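Endo-alpha-mannosidase (Bacteroides thetaiotaomicron, PDB 4ACY) hydrolyses alpha-mannosidic linkages within glycan chains as a family GH99 endo-acting glycoside hydrolase, consistent with a role in processing N-glycans. Local coordinates at residues 50-53 with 54-58; 101-104 with 105-108; 196-200 with 201-205; 310-313 with 314-318. All blocks are in the same frame, centred on the assembly; numbering follows the deposited sequence.

Interaction 1 (50-53 with 54-58); sequences YGNP and SVDGE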
loop_
_atom_site.group_PDB
_atom_site.type_symbol
_atom_site.label_atom_id
_atom_site.label_comp_id
_atom_site.label_asym_id
_atom_site.label_seq_id
_atom_site.Cartn_x
_atom_site.Cartn_y
_atom_site.Cartn_z
ATOM N N TYR A 50 3.717 0.147 -13.180
ATOM C CA TYR A 50 4.395 -0.818 -14.047
ATOM C C TYR A 50 4.068 -0.521 -15.494
ATOM O O TYR A 50 2.965 -0.113 -15.807
ATOM C CB TYR A 50 4.001 -2.247 -13.687
ATOM C CG TYR A 50 4.384 -2.597 -12.267
ATOM C CD1 TYR A 50 5.716 -2.835 -11.924
ATOM C CD2 TYR A 50 3.422 -2.654 -11.263
ATOM C CE1 TYR A 50 6.081 -3.133 -10.619
ATOM C CE2 TYR A 50 3.772 -2.970 -9.956
ATOM C CZ TYR A 50 5.101 -3.180 -9.640
ATOM O OH TYR A 50 5.428 -3.459 -8.340
ATOM N N GLY A 51 5.039 -0.720 -16.380
ATOM C CA GLY A 51 4.821 -0.425 -17.788
ATOM C C GLY A 51 5.680 -1.337 -18.621
ATOM O O GLY A 51 6.665 -1.863 -18.123
ATOM N N ASN A 52 5.293 -1.548 -19.876
ATOM C CA ASN A 52 6.077 -2.415 -20.751
ATOM C C ASN A 52 6.095 -1.872 -22.182
ATOM O O ASN A 52 5.329 -0.959 -22.505
ATOM C CB ASN A 52 5.592 -3.883 -20.664
ATOM C CG ASN A 52 4.153 -4.077 -21.130
ATOM O OD1 ASN A 52 3.653 -3.352 -21.981
ATOM N ND2 ASN A 52 3.489 -5.080 -20.574
ATOM N N PRO A 53 6.995 -2.403 -23.035
ATOM C CA PRO A 53 7.114 -1.886 -24.396
ATOM C C PRO A 53 5.835 -2.018 -25.226
ATOM O O PRO A 53 5.507 -1.110 -25.985
ATOM C CB PRO A 53 8.232 -2.755 -24.983
ATOM C CG PRO A 53 9.092 -3.070 -23.774
ATOM C CD PRO A 53 8.085 -3.341 -22.706
ATOM N N SER A 54 5.123 -3.130 -25.061
ATOM C CA SER A 54 3.886 -3.384 -25.789
ATOM C C SER A 54 2.793 -2.342 -25.543
ATOM O O SER A 54 2.134 -1.898 -26.481
ATOM C CB SER A 54 3.365 -4.782 -25.461
ATOM O OG SER A 54 2.106 -4.991 -26.066
ATOM N N VAL A 55 2.600 -1.960 -24.279
ATOM C CA VAL A 55 1.513 -1.055 -23.915
ATOM C C VAL A 55 1.985 0.385 -23.782
ATOM O O VAL A 55 1.265 1.312 -24.149
ATOM C CB VAL A 55 0.819 -1.506 -22.613
ATOM C CG1 VAL A 55 -0.332 -0.554 -22.232
ATOM C CG2 VAL A 55 0.314 -2.929 -22.757
ATOM N N ASP A 56 3.200 0.566 -23.271
ATOM C CA ASP A 56 3.684 1.888 -22.868
ATOM C C ASP A 56 4.878 2.370 -23.685
ATOM O O ASP A 56 5.302 3.522 -23.551
ATOM C CB ASP A 56 4.033 1.870 -21.377
ATOM C CG ASP A 56 2.905 1.299 -20.538
ATOM O OD1 ASP A 56 1.891 2.011 -20.342
ATOM O OD2 ASP A 56 3.013 0.131 -20.115
ATOM N N GLY A 57 5.425 1.487 -24.515
ATOM C CA GLY A 57 6.564 1.835 -25.357
ATOM C C GLY A 57 7.925 1.723 -24.695
ATOM O O GLY A 57 8.950 1.903 -25.354
ATOM N N GLU A 58 7.949 1.448 -23.393
ATOM C CA GLU A 58 9.203 1.219 -22.668
ATOM C C GLU A 58 8.895 0.431 -21.399
ATOM O O GLU A 58 7.747 0.449 -20.933
ATOM C CB GLU A 58 9.878 2.551 -22.306
ATOM C CG GLU A 58 9.136 3.348 -21.215
ATOM C CD GLU A 58 9.526 4.815 -21.150
ATOM O OE1 GLU A 58 10.679 5.160 -21.504
ATOM O OE2 GLU A 58 8.665 5.628 -20.738
#

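Interaction 2 (101-104 with 105-108); sequences DPEI and IRKH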
loop_
_atom_site.group_PDB
_atom_site.type_symbol
_atom_site.label_atom_id
_atom_site.label_comp_id
_atom_site.label_asym_id
_atom_site.label_seq_id
_atom_site.Cartn_x
_atom_site.Cartn_y
_atom_site.Cartn_z
ATOM N N ASP A 101 -2.832 -1.629 -18.859
ATOM C CA ASP A 101 -3.442 -2.684 -19.676
ATOM C C ASP A 101 -4.773 -3.070 -19.044
ATOM O O ASP A 101 -4.792 -3.637 -17.950
ATOM C CB ASP A 101 -2.486 -3.881 -19.757
ATOM C CG ASP A 101 -3.015 -5.029 -20.619
ATOM O OD1 ASP A 101 -4.212 -5.032 -20.975
ATOM O OD2 ASP A 101 -2.219 -5.952 -20.914
ATOM N N PRO A 102 -5.898 -2.772 -19.730
ATOM C CA PRO A 102 -7.210 -3.070 -19.148
ATOM C C PRO A 102 -7.380 -4.538 -18.761
ATOM O O PRO A 102 -8.068 -4.835 -17.778
ATOM C CB PRO A 102 -8.189 -2.677 -20.260
ATOM C CG PRO A 102 -7.452 -1.654 -21.060
ATOM C CD PRO A 102 -6.023 -2.155 -21.064
ATOM N N GLU A 103 -6.751 -5.448 -19.502
ATOM C CA GLU A 103 -6.824 -6.873 -19.156
ATOM C C GLU A 103 -6.136 -7.204 -17.836
ATOM O O GLU A 103 -6.627 -8.013 -17.053
ATOM C CB GLU A 103 -6.294 -7.761 -20.288
ATOM C CG GLU A 103 -7.364 -8.074 -21.323
ATOM C CD GLU A 103 -8.628 -8.650 -20.687
ATOM O OE1 GLU A 103 -8.604 -9.832 -20.264
ATOM O OE2 GLU A 103 -9.631 -7.905 -20.573
ATOM N N ILE A 104 -4.994 -6.567 -17.604
ATOM C CA ILE A 104 -4.284 -6.704 -16.330
ATOM C C ILE A 104 -5.135 -6.140 -15.177
ATOM O O ILE A 104 -5.302 -6.771 -14.118
ATOM C CB ILE A 104 -2.925 -5.966 -16.385
ATOM C CG1 ILE A 104 -1.999 -6.573 -17.459
ATOM C CG2 ILE A 104 -2.263 -5.950 -15.004
ATOM C CD1 ILE A 104 -1.707 -8.075 -17.322
ATOM N N ILE A 105 -5.683 -4.957 -15.399
ATOM C CA ILE A 105 -6.513 -4.293 -14.389
ATOM C C ILE A 105 -7.714 -5.160 -14.070
ATOM O O ILE A 105 -8.003 -5.398 -12.913
ATOM C CB ILE A 105 -6.935 -2.860 -14.816
ATOM C CG1 ILE A 105 -5.717 -1.928 -14.953
ATOM C CG2 ILE A 105 -7.967 -2.279 -13.852
ATOM C CD1 ILE A 105 -4.681 -2.071 -13.869
ATOM N N ARG A 106 -8.389 -5.675 -15.102
ATOM C CA ARG A 106 -9.483 -6.627 -14.873
ATOM C C ARG A 106 -9.037 -7.824 -14.029
ATOM O O ARG A 106 -9.709 -8.203 -13.068
ATOM C CB ARG A 106 -10.118 -7.101 -16.195
ATOM C CG ARG A 106 -11.276 -8.054 -15.971
ATOM C CD ARG A 106 -11.790 -8.693 -17.264
ATOM N NE ARG A 106 -10.854 -9.674 -17.836
ATOM C CZ ARG A 106 -10.633 -10.904 -17.358
ATOM N NH1 ARG A 106 -11.260 -11.350 -16.278
ATOM N NH2 ARG A 106 -9.763 -11.699 -17.968
ATOM N N LYS A 107 -7.892 -8.405 -14.381
ATOM C CA LYS A 107 -7.377 -9.543 -13.636
ATOM C C LYS A 107 -7.019 -9.200 -12.181
ATOM O O LYS A 107 -7.290 -9.988 -11.266
ATOM C CB LYS A 107 -6.182 -10.147 -14.369
ATOM C CG LYS A 107 -6.604 -11.097 -15.472
ATOM C CD LYS A 107 -5.422 -11.505 -16.329
ATOM C CE LYS A 107 -5.880 -12.530 -17.377
ATOM N NZ LYS A 107 -4.934 -12.556 -18.518
ATOM N N HIS A 108 -6.430 -8.024 -11.971
ATOM C CA HIS A 108 -6.077 -7.585 -10.608
ATOM C C HIS A 108 -7.310 -7.438 -9.719
ATOM O O HIS A 108 -7.313 -7.843 -8.551
ATOM C CB HIS A 108 -5.325 -6.254 -10.636
ATOM C CG HIS A 108 -3.875 -6.364 -11.002
ATOM N ND1 HIS A 108 -3.211 -7.564 -11.150
ATOM C CD2 HIS A 108 -2.950 -5.400 -11.198
ATOM C CE1 HIS A 108 -1.937 -7.329 -11.439
ATOM N NE2 HIS A 108 -1.753 -6.025 -11.462
#

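Interaction 3 (196-200 with 201-205); sequences YLIKP and AEWAK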
loop_
_atom_site.group_PDB
_atom_site.type_symbol
_atom_site.label_atom_id
_atom_site.label_comp_id
_atom_site.label_asym_id
_atom_site.label_seq_id
_atom_site.Cartn_x
_atom_site.Cartn_y
_atom_site.Cartn_z
ATOM N N TYR A 196 5.367 12.018 8.265
ATOM C CA TYR A 196 6.159 12.583 9.360
ATOM C C TYR A 196 7.292 13.483 8.883
ATOM O O TYR A 196 7.889 14.213 9.696
ATOM C CB TYR A 196 6.717 11.474 10.253
ATOM C CG TYR A 196 7.621 10.516 9.528
ATOM C CD1 TYR A 196 8.963 10.823 9.311
ATOM C CD2 TYR A 196 7.125 9.305 9.038
ATOM C CE1 TYR A 196 9.793 9.951 8.637
ATOM C CE2 TYR A 196 7.943 8.423 8.352
ATOM C CZ TYR A 196 9.276 8.751 8.160
ATOM O OH TYR A 196 10.104 7.883 7.496
ATOM N N LEU A 197 7.581 13.446 7.580
ATOM C CA LEU A 197 8.577 14.334 6.987
ATOM C C LEU A 197 8.121 15.786 6.937
ATOM O O LEU A 197 8.953 16.695 6.798
ATOM C CB LEU A 197 8.963 13.871 5.581
ATOM C CG LEU A 197 9.705 12.533 5.504
ATOM C CD1 LEU A 197 10.014 12.221 4.047
ATOM C CD2 LEU A 197 10.977 12.511 6.365
ATOM N N ILE A 198 6.808 15.995 7.006
ATOM C CA ILE A 198 6.209 17.316 7.128
ATOM C C ILE A 198 5.803 17.472 8.597
ATOM O O ILE A 198 5.184 16.586 9.182
ATOM C CB ILE A 198 4.994 17.469 6.155
ATOM C CG1 ILE A 198 5.487 17.517 4.691
ATOM C CG2 ILE A 198 4.112 18.698 6.508
ATOM C CD1 ILE A 198 4.401 17.463 3.652
ATOM N N LYS A 199 6.184 18.596 9.200
ATOM C CA LYS A 199 5.986 18.812 10.627
ATOM C C LYS A 199 4.508 18.898 11.028
ATOM O O LYS A 199 3.699 19.427 10.277
ATOM C CB LYS A 199 6.717 20.100 11.036
ATOM C CG LYS A 199 8.222 20.039 10.804
ATOM C CD LYS A 199 8.931 19.339 11.962
ATOM C CE LYS A 199 10.438 19.311 11.747
ATOM N NZ LYS A 199 10.796 18.168 10.856
ATOM N N PRO A 200 4.157 18.398 12.225
ATOM C CA PRO A 200 2.743 18.421 12.644
ATOM C C PRO A 200 2.093 19.813 12.539
ATOM O O PRO A 200 0.936 19.933 12.113
ATOM C CB PRO A 200 2.803 17.956 14.100
ATOM C CG PRO A 200 4.060 17.124 14.175
ATOM C CD PRO A 200 5.029 17.808 13.261
ATOM N N ALA A 201 2.835 20.860 12.894
ATOM C CA ALA A 201 2.286 22.217 12.846
ATOM C C ALA A 201 1.940 22.662 11.426
ATOM O O ALA A 201 1.008 23.441 11.227
ATOM C CB ALA A 201 3.238 23.214 13.516
ATOM N N GLU A 202 2.694 22.168 10.441
ATOM C CA GLU A 202 2.400 22.421 9.038
ATOM C C GLU A 202 1.162 21.647 8.573
ATOM O O GLU A 202 0.311 22.207 7.876
ATOM C CB GLU A 202 3.609 22.103 8.149
ATOM C CG GLU A 202 4.844 22.997 8.412
ATOM C CD GLU A 202 4.496 24.466 8.515
ATOM O OE1 GLU A 202 3.864 25.001 7.581
ATOM O OE2 GLU A 202 4.857 25.093 9.538
ATOM N N TRP A 203 1.058 20.379 8.974
ATOM C CA TRP A 203 -0.143 19.577 8.685
ATOM C C TRP A 203 -1.397 20.234 9.277
ATOM O O TRP A 203 -2.459 20.207 8.662
ATOM C CB TRP A 203 -0.029 18.158 9.240
ATOM C CG TRP A 203 0.857 17.234 8.447
ATOM C CD1 TRP A 203 1.943 16.542 8.915
ATOM C CD2 TRP A 203 0.718 16.877 7.066
ATOM N NE1 TRP A 203 2.494 15.776 7.905
ATOM C CE2 TRP A 203 1.763 15.966 6.760
ATOM C CE3 TRP A 203 -0.186 17.235 6.048
ATOM C CZ2 TRP A 203 1.920 15.415 5.491
ATOM C CZ3 TRP A 203 -0.021 16.683 4.782
ATOM C CH2 TRP A 203 1.038 15.795 4.514
ATOM N N ALA A 204 -1.261 20.811 10.470
ATOM C CA ALA A 204 -2.397 21.428 11.173
ATOM C C ALA A 204 -3.053 22.546 10.361
ATOM O O ALA A 204 -4.261 22.765 10.466
ATOM C CB ALA A 204 -1.977 21.919 12.554
ATOM N N LYS A 205 -2.267 23.232 9.534
ATOM C CA LYS A 205 -2.806 24.267 8.644
ATOM C C LYS A 205 -3.834 23.699 7.669
ATOM O O LYS A 205 -4.748 24.395 7.225
ATOM C CB LYS A 205 -1.680 24.943 7.865
ATOM C CG LYS A 205 -0.742 25.742 8.755
ATOM C CD LYS A 205 0.451 26.243 7.978
ATOM C CE LYS A 205 1.253 27.219 8.818
ATOM N NZ LYS A 205 2.494 27.586 8.075
#

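Interaction 4 (310-313 with 314-318); sequences MYKA and AIESG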
loop_
_atom_site.group_PDB
_atom_site.type_symbol
_atom_site.label_atom_id
_atom_site.label_comp_id
_atom_site.label_asym_id
_atom_site.label_seq_id
_atom_site.Cartn_x
_atom_site.Cartn_y
_atom_site.Cartn_z
HETATM N N MSE A 310 1.364 -12.414 11.358
HETATM C CA MSE A 310 1.196 -10.966 11.295
HETATM C C MSE A 310 -0.287 -10.587 11.194
HETATM O O MSE A 310 -0.741 -9.650 11.861
HETATM C CB MSE A 310 1.991 -10.368 10.127
HETATM C CG MSE A 310 2.210 -8.869 10.260
HETATM SE SE MSE A 310 3.599 -8.282 9.048
HETATM C CE MSE A 310 3.958 -6.530 9.817
ATOM N N TYR A 311 -1.030 -11.317 10.365
ATOM C CA TYR A 311 -2.452 -11.017 10.184
ATOM C C TYR A 311 -3.213 -11.287 11.483
ATOM O O TYR A 311 -4.047 -10.482 11.892
ATOM C CB TYR A 311 -3.034 -11.813 9.010
ATOM C CG TYR A 311 -4.018 -11.049 8.140
ATOM C CD1 TYR A 311 -5.129 -10.406 8.698
ATOM C CD2 TYR A 311 -3.854 -10.998 6.750
ATOM C CE1 TYR A 311 -6.053 -9.723 7.894
ATOM C CE2 TYR A 311 -4.772 -10.311 5.931
ATOM C CZ TYR A 311 -5.862 -9.671 6.523
ATOM O OH TYR A 311 -6.788 -8.984 5.767
ATOM N N LYS A 312 -2.889 -12.397 12.147
ATOM C CA LYS A 312 -3.506 -12.714 13.436
ATOM C C LYS A 312 -3.259 -11.604 14.455
ATOM O O LYS A 312 -4.181 -11.197 15.164
ATOM C CB LYS A 312 -3.023 -14.071 13.971
ATOM C CG LYS A 312 -3.669 -14.503 15.313
ATOM C CD LYS A 312 -5.204 -14.576 15.229
ATOM C CE LYS A 312 -5.788 -15.505 16.294
ATOM N NZ LYS A 312 -7.274 -15.344 16.371
ATOM N N ALA A 313 -2.029 -11.098 14.513
ATOM C CA ALA A 313 -1.700 -9.966 15.397
ATOM C C ALA A 313 -2.542 -8.718 15.081
ATOM O O ALA A 313 -2.997 -8.025 15.990
ATOM C CB ALA A 313 -0.219 -9.637 15.321
ATOM N N ALA A 314 -2.733 -8.434 13.797
ATOM C CA ALA A 314 -3.544 -7.284 13.381
ATOM C C ALA A 314 -4.998 -7.444 13.828
ATOM O O ALA A 314 -5.590 -6.510 14.359
ATOM C CB ALA A 314 -3.460 -7.060 11.886
ATOM N N ILE A 315 -5.557 -8.637 13.654
ATOM C CA ILE A 315 -6.941 -8.895 14.068
ATOM C C ILE A 315 -7.062 -8.797 15.590
ATOM O O ILE A 315 -7.971 -8.137 16.104
ATOM C CB ILE A 315 -7.438 -10.262 13.555
ATOM C CG1 ILE A 315 -7.564 -10.243 12.021
ATOM C CG2 ILE A 315 -8.786 -10.644 14.203
ATOM C CD1 ILE A 315 -7.705 -11.621 11.417
ATOM N N GLU A 316 -6.126 -9.431 16.295
ATOM C CA GLU A 316 -6.139 -9.459 17.763
ATOM C C GLU A 316 -5.923 -8.093 18.418
ATOM O O GLU A 316 -6.268 -7.903 19.587
ATOM C CB GLU A 316 -5.116 -10.471 18.295
ATOM C CG GLU A 316 -5.574 -11.908 18.199
ATOM C CD GLU A 316 -4.584 -12.897 18.796
ATOM O OE1 GLU A 316 -3.483 -12.481 19.236
ATOM O OE2 GLU A 316 -4.910 -14.106 18.825
ATOM N N SER A 317 -5.351 -7.146 17.679
ATOM C CA SER A 317 -5.145 -5.797 18.207
ATOM C C SER A 317 -6.469 -5.098 18.497
ATOM O O SER A 317 -6.516 -4.173 19.310
ATOM C CB SER A 317 -4.333 -4.950 17.227
ATOM O OG SER A 317 -5.127 -4.561 16.115
ATOM N N GLY A 318 -7.531 -5.528 17.806
ATOM C CA GLY A 318 -8.843 -4.882 17.904
ATOM C C GLY A 318 -9.062 -3.739 16.910
ATOM O O GLY A 318 -10.094 -3.065 16.954
#

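Interaction 1 (50-53 with 54-58)
Gly51 meets Asp56 where the chain enters a short turn: its CA lies 3.0 Å from Asp56 OD2. A beta carbon here would point toward that carboxylate and sit tight against it. Asn52 follows and makes three of the four hydrogen bonds, being the N-cap of the weakly bonded helix 53-56. Its backbone N donates to Asp56 OD2 at 2.8 Å, on the lone pair of OD2 that faces away from the other carboxylate oxygen. The same OD2 is hydrogen-bonded by Ser98 OG, so two groups grip it. Asn52 O takes the N-H of Asp56 at 2.7 Å, so backbone and side chain of Asp56 both close on one residue. The Asn52 side chain has CG between the backbone N and the carbonyl carbon (chi1 63°). This folds OD1 back over the turn, where Val55 N donates to it at 2.9 Å, almost straight down its C=O bond (171°). Val55 CG2 packs beside OD1 at 3.5 Å. Asn52 ND2 is hydrogen-bonded to Thr96 O. An alanine here would remove the amide, and Val55 N would probably be left without its capping acceptor and Thr96 O without the donor ND2. Pro53 O then receives a weak bond from Gly57 N at 3.0 Å. Gly57 has positive phi and ends the helical turn. The turn lies in the loop after barrel strand 42-46. Tyr50 ties its start inward through bonds to Asn328 and a ring stack on Trp62, while Asn52 and Val55 rest on the loop at Ser98, ahead of helix 102-115.

Interaction 2 (101-104 with 105-108)
The first turns of helix 102-115, a helix of the TIM-type barrel, are joined here by side chains three and four residues apart. Asp101 is the N-cap. Its OD1 accepts from Glu103 N at 3.0 Å, met from above the carboxylate plane, while its O takes the N-H of Ile105. On the outer side Glu103 and Arg106 run alongside each other and form a salt bridge. Arg106 NH2 donates to Glu103 OE1 at 3.2 Å, on the syn side of the carboxylate. OE1 lies nearly in the guanidinium plane, and the two flat groups are turned 30° apart. Arg106 NE adds only weak bonds to both carboxylate oxygens. The bends at Glu103 chi2 (-53°) and Arg106 chi3 (71°) bring the charged ends together. On the buried side Ile104 CG2 lies over one face of the His108 ring, 3.8 Å from its centroid, in a CH-pi contact. Tyr97 and Phe327 also meet that ring edge-to-face. Ile105 packs on Leu138 of helix 133-145. The chemistry therefore divides by side: an exposed ion pair, whose strength solvent would probably reduce, and a CH-pi contact of a methyl group with the imidazole face, facing the protein interior.

Interaction 3 (196-200 with 201-205)
Lys199 O is gripped by two backbone N-H groups at the start of helix 200-207. Trp203 N donates to it at 3.1 Å in a nearly straight bond (166°). Glu202 N is nearer, at 2.9 Å, but its bond is weak because the angle is poor. Lys199 is the N-cap residue, and Pro200 opens the helix. Pro200 O then receives Ala204 N at 2.9 Å. Ile198, just before the cap, points toward the helix and crosses the indole of Trp203 at about a right angle. Its CG2 sits over the five-membered ring, 3.6 Å from the centroid and 12° off the normal, a CH-pi contact. CG1 lies opposite the carbonyl carbon (chi1 -70°), and the chain carries on to CD1, which reaches Trp203 CZ2 at 3.7 Å. CG2 also touches Glu202 CB at 3.8 Å. Trp203 NE1 is hydrogen-bonded to Ser195 O, and the ring packs on Val164 of helix 161-175. Lys205 NZ meets Glu202 OE1 at 3.0 Å in a salt bridge further round the helix. The indole is thus held by the bond from its nitrogen to Ser195 O and by apolar packing over a face, which probably fixes its rotation and ties the incoming loop to the helix start.

Interaction 4 (310-313 with 314-318)
Ile315 lies against Tyr311, one helical turn earlier in helix 305-316. Its CB is 3.8 Å from both Tyr311 O and Lys312 O. CG1 stands opposite the carbonyl carbon (chi1 -68°), which lays it 3.5 Å from Tyr311 O. The tip, CD1, reaches Tyr311 CD1 at 3.9 Å, approaching the ring obliquely. Ile315 also packs on Ile322 of strand 322-324 and on Trp367 and Ala374 of helix 359-376. An alanine in its place would lack CG1, CG2 and CD1, and would probably open a gap beside the Tyr311 ring and leave Trp367 less well packed. Tyr311 itself stacks on Trp367. Ala314 N, Ile315 N and Glu316 N donate to Met310 O, Tyr311 O and Lys312 O in turn; Ser317 N to Ala313 O is weak. On the exposed side Lys312 and Glu316 approach each other. Their salt bridge, Lys312 NZ to Glu316 OE2, is long at 3.6 Å. Ser317 OG donates to Ala314 O at 2.7 Å and is also hydrogen-bonded to Ala319 N. Gly318 follows with positive phi as the chain leaves the helix. The buried side-chain part is apolar, between strand 322-324 and helix 359-376, and the long ion pair outside probably adds little.

How the interactions relate
All four contacts are local and belong to one eight-stranded parallel barrel of the TIM type. They come in series along the chain. Interaction 1 is in the loop after strand 42-46, and interaction 2 opens helix 102-115, the helix leading into strand 117-124. Interaction 3 opens helix 200-207, after strand 189-192, and interaction 4 lies in the last part of helix 305-316, before strand 322-324. Interactions 1 and 2 have centres about 14 Å apart and touch, through Val55 CG2 and Asp101 CB at 4.2 Å. The other pairs do not touch, with centres about 29 to 39 Å apart. Interactions 1 and 2 form one neighbourhood; 3 and 4 stand apart, each with its own local contacts.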